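Local structure of NO-binding heme-dependent sensor protein (Shewanella oneidensis, 4U9B) at residues Y110-L122 against Q127-C139. The protein binds heme and, through the heme iron, nitric oxide, and probably serves as a bacterial gas sensor of the H-NOX family. Residues are numbered along the deposited sequence; the frame is centred on the assembly and turned at random.
With ZN (zinc ion), chain D; HEM (protoporphyrin IX containing Fe), chain B; PO4 (phosphate ion), chain E.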
loop_
_atom_site.group_PDB
_atom_site.type_symbol
_atom_site.label_atom_id
_atom_site.label_comp_id
_atom_site.label_asym_id
_atom_site.label_seq_id
_atom_site.Cartn_x
_atom_site.Cartn_y
_atom_site.Cartn_z
ATOM N N TYR A 110 -15.528 0.443 5.910
ATOM C CA TYR A 110 -14.741 0.177 7.116
ATOM C C TYR A 110 -15.082 1.153 8.234
ATOM O O TYR A 110 -15.401 2.318 7.985
ATOM C CB TYR A 110 -13.241 0.254 6.809
ATOM C CG TYR A 110 -12.735 -0.859 5.917
ATOM C CD1 TYR A 110 -12.791 -0.750 4.534
ATOM C CD2 TYR A 110 -12.201 -2.019 6.461
ATOM C CE1 TYR A 110 -12.332 -1.766 3.718
ATOM C CE2 TYR A 110 -11.738 -3.039 5.655
ATOM C CZ TYR A 110 -11.808 -2.908 4.283
ATOM O OH TYR A 110 -11.351 -3.924 3.476
ATOM N N HIS A 111 -15.006 0.668 9.469
ATOM C CA HIS A 111 -15.191 1.520 10.634
ATOM C C HIS A 111 -13.886 2.216 10.995
ATOM O O HIS A 111 -12.898 1.562 11.341
ATOM C CB HIS A 111 -15.696 0.714 11.829
ATOM C CG HIS A 111 -15.927 1.543 13.054
ATOM N ND1 HIS A 111 -16.937 2.479 13.139
ATOM C CD2 HIS A 111 -15.271 1.590 14.237
ATOM C CE1 HIS A 111 -16.896 3.059 14.325
ATOM N NE2 HIS A 111 -15.895 2.540 15.010
ATOM N N GLU A 112 -13.896 3.543 10.901
ATOM C CA GLU A 112 -12.764 4.375 11.308
ATOM C C GLU A 112 -11.429 3.887 10.744
ATOM O O GLU A 112 -10.511 3.560 11.499
ATOM C CB GLU A 112 -12.692 4.445 12.834
ATOM C CG GLU A 112 -13.847 5.208 13.462
ATOM C CD GLU A 112 -13.682 5.404 14.958
ATOM O OE1 GLU A 112 -12.760 4.797 15.545
ATOM O OE2 GLU A 112 -14.471 6.172 15.547
ATOM N N PRO A 113 -11.313 3.847 9.410
ATOM C CA PRO A 113 -10.053 3.446 8.782
ATOM C C PRO A 113 -8.985 4.514 8.969
ATOM O O PRO A 113 -9.331 5.668 9.224
ATOM C CB PRO A 113 -10.432 3.294 7.308
ATOM C CG PRO A 113 -11.538 4.274 7.117
ATOM C CD PRO A 113 -12.307 4.293 8.417
ATOM N N SER A 114 -7.717 4.129 8.853
ATOM C CA SER A 114 -6.606 5.072 8.920
ATOM C C SER A 114 -5.954 5.176 7.549
ATOM O O SER A 114 -5.061 4.400 7.206
ATOM C CB SER A 114 -5.585 4.640 9.973
ATOM O OG SER A 114 -6.146 4.702 11.273
ATOM N N LEU A 115 -6.424 6.140 6.767
ATOM C CA LEU A 115 -5.970 6.307 5.397
ATOM C C LEU A 115 -4.925 7.407 5.312
ATOM O O LEU A 115 -4.932 8.340 6.113
ATOM C CB LEU A 115 -7.150 6.632 4.479
ATOM C CG LEU A 115 -8.142 5.494 4.242
ATOM C CD1 LEU A 115 -9.399 6.026 3.574
ATOM C CD2 LEU A 115 -7.509 4.396 3.401
ATOM N N PRO A 116 -4.016 7.301 4.335
ATOM C CA PRO A 116 -3.052 8.382 4.140
ATOM C C PRO A 116 -3.707 9.610 3.531
ATOM O O PRO A 116 -4.786 9.502 2.947
ATOM C CB PRO A 116 -2.038 7.771 3.177
ATOM C CG PRO A 116 -2.833 6.797 2.386
ATOM C CD PRO A 116 -3.822 6.214 3.362
ATOM N N HIS A 117 -3.060 10.759 3.675
ATOM C CA HIS A 117 -3.463 11.948 2.945
ATOM C C HIS A 117 -2.842 11.888 1.562
ATOM O O HIS A 117 -1.620 11.953 1.419
ATOM C CB HIS A 117 -3.034 13.216 3.683
ATOM C CG HIS A 117 -3.747 13.425 4.983
ATOM N ND1 HIS A 117 -5.010 13.972 5.058
ATOM C CD2 HIS A 117 -3.377 13.155 6.257
ATOM C CE1 HIS A 117 -5.386 14.032 6.322
ATOM N NE2 HIS A 117 -4.414 13.543 7.070
ATOM N N ILE A 118 -3.689 11.744 0.549
ATOM C CA ILE A 118 -3.230 11.648 -0.825
ATOM C C ILE A 118 -4.007 12.637 -1.686
ATOM O O ILE A 118 -5.236 12.671 -1.655
ATOM C CB ILE A 118 -3.371 10.203 -1.365
ATOM C CG1 ILE A 118 -2.286 9.321 -0.730
ATOM C CG2 ILE A 118 -3.258 10.172 -2.890
ATOM C CD1 ILE A 118 -2.323 7.859 -1.138
ATOM N N ASN A 119 -3.269 13.449 -2.436
ATOM C CA ASN A 119 -3.848 14.441 -3.329
ATOM C C ASN A 119 -3.132 14.411 -4.667
ATOM O O ASN A 119 -1.904 14.429 -4.718
ATOM C CB ASN A 119 -3.759 15.841 -2.718
ATOM C CG ASN A 119 -4.614 15.994 -1.475
ATOM O OD1 ASN A 119 -5.748 16.470 -1.542
ATOM N ND2 ASN A 119 -4.069 15.597 -0.330
ATOM N N GLY A 120 -3.909 14.371 -5.744
ATOM C CA GLY A 120 -3.359 14.260 -7.081
ATOM C C GLY A 120 -3.682 15.455 -7.951
ATOM O O GLY A 120 -4.796 15.976 -7.923
ATOM N N GLN A 121 -2.688 15.891 -8.716
ATOM C CA GLN A 121 -2.880 16.901 -9.749
ATOM C C GLN A 121 -2.456 16.326 -11.090
ATOM O O GLN A 121 -1.349 15.804 -11.226
ATOM C CB GLN A 121 -2.080 18.170 -9.437
ATOM C CG GLN A 121 -2.593 18.949 -8.238
ATOM C CD GLN A 121 -4.014 19.451 -8.433
ATOM O OE1 GLN A 121 -4.429 19.756 -9.551
ATOM N NE2 GLN A 121 -4.770 19.531 -7.343
ATOM N N LEU A 122 -3.347 16.406 -12.074
ATOM C CA LEU A 122 -3.004 16.059 -13.445
ATOM C C LEU A 122 -2.404 17.288 -14.109
ATOM O O LEU A 122 -3.068 18.315 -14.247
ATOM C CB LEU A 122 -4.229 15.568 -14.221
ATOM C CG LEU A 122 -3.971 15.135 -15.670
ATOM C CD1 LEU A 122 -2.978 13.983 -15.734
ATOM C CD2 LEU A 122 -5.269 14.751 -16.366
ATOM N N GLN A 127 1.685 14.315 -16.849
ATOM C CA GLN A 127 2.265 13.703 -15.662
ATOM C C GLN A 127 1.293 13.927 -14.513
ATOM O O GLN A 127 0.517 14.883 -14.531
ATOM C CB GLN A 127 3.641 14.291 -15.334
ATOM C CG GLN A 127 4.701 14.024 -16.394
ATOM C CD GLN A 127 6.058 14.602 -16.025
ATOM O OE1 GLN A 127 6.153 15.542 -15.236
ATOM N NE2 GLN A 127 7.116 14.041 -16.600
ATOM N N ILE A 128 1.322 13.034 -13.528
ATOM C CA ILE A 128 0.496 13.167 -12.337
ATOM C C ILE A 128 1.378 13.494 -11.141
ATOM O O ILE A 128 2.327 12.771 -10.861
ATOM C CB ILE A 128 -0.297 11.875 -12.047
ATOM C CG1 ILE A 128 -1.184 11.509 -13.240
ATOM C CG2 ILE A 128 -1.146 12.034 -10.784
ATOM C CD1 ILE A 128 -1.722 10.089 -13.190
ATOM N N ALA A 129 1.063 14.585 -10.450
ATOM C CA ALA A 129 1.758 14.955 -9.222
ATOM C C ALA A 129 0.949 14.490 -8.020
ATOM O O ALA A 129 -0.123 15.025 -7.737
ATOM C CB ALA A 129 1.982 16.454 -9.163
ATOM N N LEU A 130 1.471 13.490 -7.317
ATOM C CA LEU A 130 0.761 12.879 -6.205
ATOM C C LEU A 130 1.435 13.205 -4.878
ATOM O O LEU A 130 2.547 12.755 -4.609
ATOM C CB LEU A 130 0.684 11.364 -6.403
ATOM C CG LEU A 130 -0.411 10.634 -5.624
ATOM C CD1 LEU A 130 -1.800 11.102 -6.049
ATOM C CD2 LEU A 130 -0.284 9.136 -5.816
ATOM N N ARG A 131 0.755 14.004 -4.058
ATOM C CA ARG A 131 1.252 14.335 -2.731
ATOM C C ARG A 131 0.829 13.253 -1.752
ATOM O O ARG A 131 -0.331 12.843 -1.744
ATOM C CB ARG A 131 0.730 15.697 -2.272
ATOM C CG ARG A 131 1.267 16.139 -0.917
ATOM C CD ARG A 131 0.482 17.319 -0.359
ATOM N NE ARG A 131 1.022 17.787 0.918
ATOM C CZ ARG A 131 0.660 17.328 2.114
ATOM N NH1 ARG A 131 -0.258 16.372 2.229
ATOM N NH2 ARG A 131 1.220 17.828 3.208
ATOM N N TYR A 132 1.772 12.798 -0.933
ATOM C CA TYR A 132 1.508 11.793 0.086
ATOM C C TYR A 132 1.935 12.304 1.456
ATOM O O TYR A 132 3.023 12.856 1.611
ATOM C CB TYR A 132 2.240 10.488 -0.240
ATOM C CG TYR A 132 2.180 9.461 0.868
ATOM C CD1 TYR A 132 3.124 9.453 1.886
ATOM C CD2 TYR A 132 1.181 8.498 0.894
ATOM C CE1 TYR A 132 3.071 8.522 2.899
ATOM C CE2 TYR A 132 1.121 7.558 1.908
ATOM C CZ TYR A 132 2.068 7.576 2.907
ATOM O OH TYR A 132 2.020 6.642 3.922
ATOM N N SER A 133 1.066 12.119 2.444
ATOM C CA SER A 133 1.388 12.432 3.833
ATOM C C SER A 133 0.704 11.425 4.747
ATOM O O SER A 133 -0.467 11.108 4.547
ATOM C CB SER A 133 0.942 13.851 4.183
ATOM O OG SER A 133 1.501 14.265 5.412
ATOM N N SER A 134 1.426 10.924 5.746
ATOM C CA SER A 134 0.852 9.971 6.694
ATOM C C SER A 134 1.762 9.726 7.900
ATOM O O SER A 134 2.978 9.641 7.745
ATOM C CB SER A 134 0.573 8.636 6.002
ATOM O OG SER A 134 0.128 7.670 6.937
ATOM N N PRO A 135 1.177 9.603 9.105
ATOM C CA PRO A 135 1.974 9.216 10.277
ATOM C C PRO A 135 2.645 7.854 10.108
ATOM O O PRO A 135 3.655 7.583 10.759
ATOM C CB PRO A 135 0.941 9.163 11.409
ATOM C CG PRO A 135 -0.173 10.022 10.959
ATOM C CD PRO A 135 -0.222 9.893 9.468
ATOM N N ARG A 136 2.077 7.015 9.246
ATOM C CA ARG A 136 2.597 5.672 9.013
ATOM C C ARG A 136 3.876 5.695 8.181
ATOM O O ARG A 136 4.641 4.733 8.191
ATOM C CB ARG A 136 1.547 4.802 8.313
ATOM C CG ARG A 136 0.597 4.051 9.248
ATOM C CD ARG A 136 -0.465 4.954 9.858
ATOM N NE ARG A 136 -1.359 5.522 8.852
ATOM C CZ ARG A 136 -2.301 6.426 9.115
ATOM N NH1 ARG A 136 -2.472 6.876 10.351
ATOM N NH2 ARG A 136 -3.065 6.892 8.139
ATOM N N ARG A 137 4.091 6.789 7.451
ATOM C CA ARG A 137 5.264 6.967 6.599
ATOM C C ARG A 137 5.443 5.783 5.648
ATOM O O ARG A 137 6.527 5.210 5.523
ATOM C CB ARG A 137 6.516 7.177 7.452
ATOM C CG ARG A 137 6.368 8.318 8.450
ATOM C CD ARG A 137 7.697 8.981 8.778
ATOM N NE ARG A 137 8.776 8.014 8.945
ATOM C CZ ARG A 137 10.068 8.321 8.907
ATOM N NH1 ARG A 137 10.457 9.574 8.697
ATOM N NH2 ARG A 137 10.978 7.371 9.070
ATOM N N LEU A 138 4.360 5.445 4.953
ATOM C CA LEU A 138 4.346 4.306 4.034
ATOM C C LEU A 138 4.344 4.739 2.569
ATOM O O LEU A 138 3.662 4.145 1.733
ATOM C CB LEU A 138 3.125 3.426 4.321
ATOM C CG LEU A 138 3.236 2.523 5.551
ATOM C CD1 LEU A 138 1.865 1.996 5.946
ATOM C CD2 LEU A 138 4.185 1.369 5.272
ATOM N N CYS A 139 5.122 5.764 2.255
ATOM C CA CYS A 139 5.175 6.278 0.890
ATOM C C CYS A 139 5.686 5.227 -0.091
ATOM O O CYS A 139 5.318 5.238 -1.265
ATOM C CB CYS A 139 6.053 7.526 0.822
ATOM S SG CYS A 139 7.747 7.261 1.375
HETATM ZN ZN ZN D . 8.564 9.285 0.573
HETATM C CHA HEM B . -4.189 1.943 3.118
HETATM C CHB HEM B . -2.386 4.166 -0.785
HETATM C CHC HEM B . -5.618 1.948 -3.599
HETATM C CHD HEM B . -8.086 0.725 0.392
HETATM C C1A HEM B . -3.320 2.581 2.268
HETATM C C2A HEM B . -1.932 2.898 2.536
HETATM C C3A HEM B . -1.442 3.509 1.452
HETATM C C4A HEM B . -2.494 3.601 0.466
HETATM C CMA HEM B . -0.009 4.033 1.253
HETATM C CAA HEM B . -1.156 2.587 3.838
HETATM C CBA HEM B . -1.653 3.459 4.994
HETATM C CGA HEM B . -0.953 4.797 5.075
HETATM O O1A HEM B . -1.273 5.578 6.014
HETATM O O2A HEM B . -0.077 5.104 4.223
HETATM C C1B HEM B . -3.057 3.725 -1.898
HETATM C C2B HEM B . -2.694 3.998 -3.271
HETATM C C3B HEM B . -3.600 3.392 -4.061
HETATM C C4B HEM B . -4.540 2.702 -3.195
HETATM C CMB HEM B . -1.477 4.874 -3.645
HETATM C CAB HEM B . -3.704 3.331 -5.603
HETATM C CBB HEM B . -2.679 3.577 -6.426
HETATM C C1C HEM B . -6.582 1.421 -2.764
HETATM C C2C HEM B . -7.752 0.686 -3.186
HETATM C C3C HEM B . -8.460 0.345 -2.103
HETATM C C4C HEM B . -7.745 0.850 -0.937
HETATM C CMC HEM B . -8.104 0.372 -4.655
HETATM C CAC HEM B . -9.782 -0.463 -2.166
HETATM C CBC HEM B . -10.618 -0.590 -1.129
HETATM C C1D HEM B . -7.232 0.845 1.467
HETATM C C2D HEM B . -7.500 0.308 2.780
HETATM C C3D HEM B . -6.288 0.687 3.628
HETATM C C4D HEM B . -5.407 1.418 2.749
HETATM C CMD HEM B . -8.738 -0.490 3.232
HETATM C CAD HEM B . -6.045 0.358 5.110
HETATM C CBD HEM B . -6.605 1.468 5.996
HETATM C CGD HEM B . -6.340 1.115 7.436
HETATM O O1D HEM B . -5.431 0.285 7.677
HETATM O O2D HEM B . -7.030 1.661 8.340
HETATM N NA HEM B . -3.629 3.019 0.990
HETATM N NB HEM B . -4.181 2.932 -1.886
HETATM N NC HEM B . -6.610 1.503 -1.384
HETATM N ND HEM B . -5.995 1.490 1.487
HETATM FE FE HEM B . -5.205 2.412 -0.167
HETATM P P PO4 E . -6.782 16.102 2.769
HETATM O O1 PO4 E . -7.973 15.190 2.593
HETATM O O2 PO4 E . -5.521 15.356 2.403
HETATM O O3 PO4 E . -6.934 17.308 1.870
HETATM O O4 PO4 E . -6.701 16.552 4.208
HETATM O O HOH W 1 -1.567 14.775 0.482
#
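Ile128 meets Leu122 at the turn end of an antiparallel beta hairpin, CG1 of Ile128 lying 3.9 Å from CD1 of Leu122; the Ile128 side chain also touches Thr92 and Val95 of helix 91-96. Ala129 pairs with Gln121 through two backbone hydrogen bonds, its small side chain on the face shared with Asn119 and His117. On the heme-facing side Leu130 lies opposite Gly120, and the missing side chain there leaves room for the leucine: with CG anti to the backbone N (chi1 -159°), its CD1 reaches diagonally to the neighbouring strand, 3.6 Å from CG2 of Ile118. Arg131 and Asn119 form the next hydrogen-bonded pair; the arginine stretches out over the opposite face, where its NH1 and Asn119 ND2 both donate to one water. Asn119 ND2 and His117 ND1 also hold a phosphate, probably from the crystallisation liquor.

Tyr132 suits its place because its ring carbons can pack against Pro116, CE2 to CB 3.4 Å, while the ring carries a hydroxyl to the heme. That OH donates to propionate oxygen O2A, which lies in the ring plane 2.6 Å away, and accepts from Leu138 N. Ser133 closes the strand pairing with His117. Ser134 OG does double duty: it accepts from Arg136 N in an ST turn, and it donates to heme propionate O1A, with OG to O1A 2.7 Å. Arg136, its chain curled back at chi2 and chi3 (76° and 64°), brings NE to 2.8 Å from the same O1A; Ser114 CB covers one guanidinium face and Pro135 CD the other. Ser114 N grips the second propionate, at O2D.

The Tyr-Ser-Arg set characteristic of H-NOX domains thus gives one propionate four hydrogen bonds, three converging on O1A, and the arginine's positive charge should favour its ionised form.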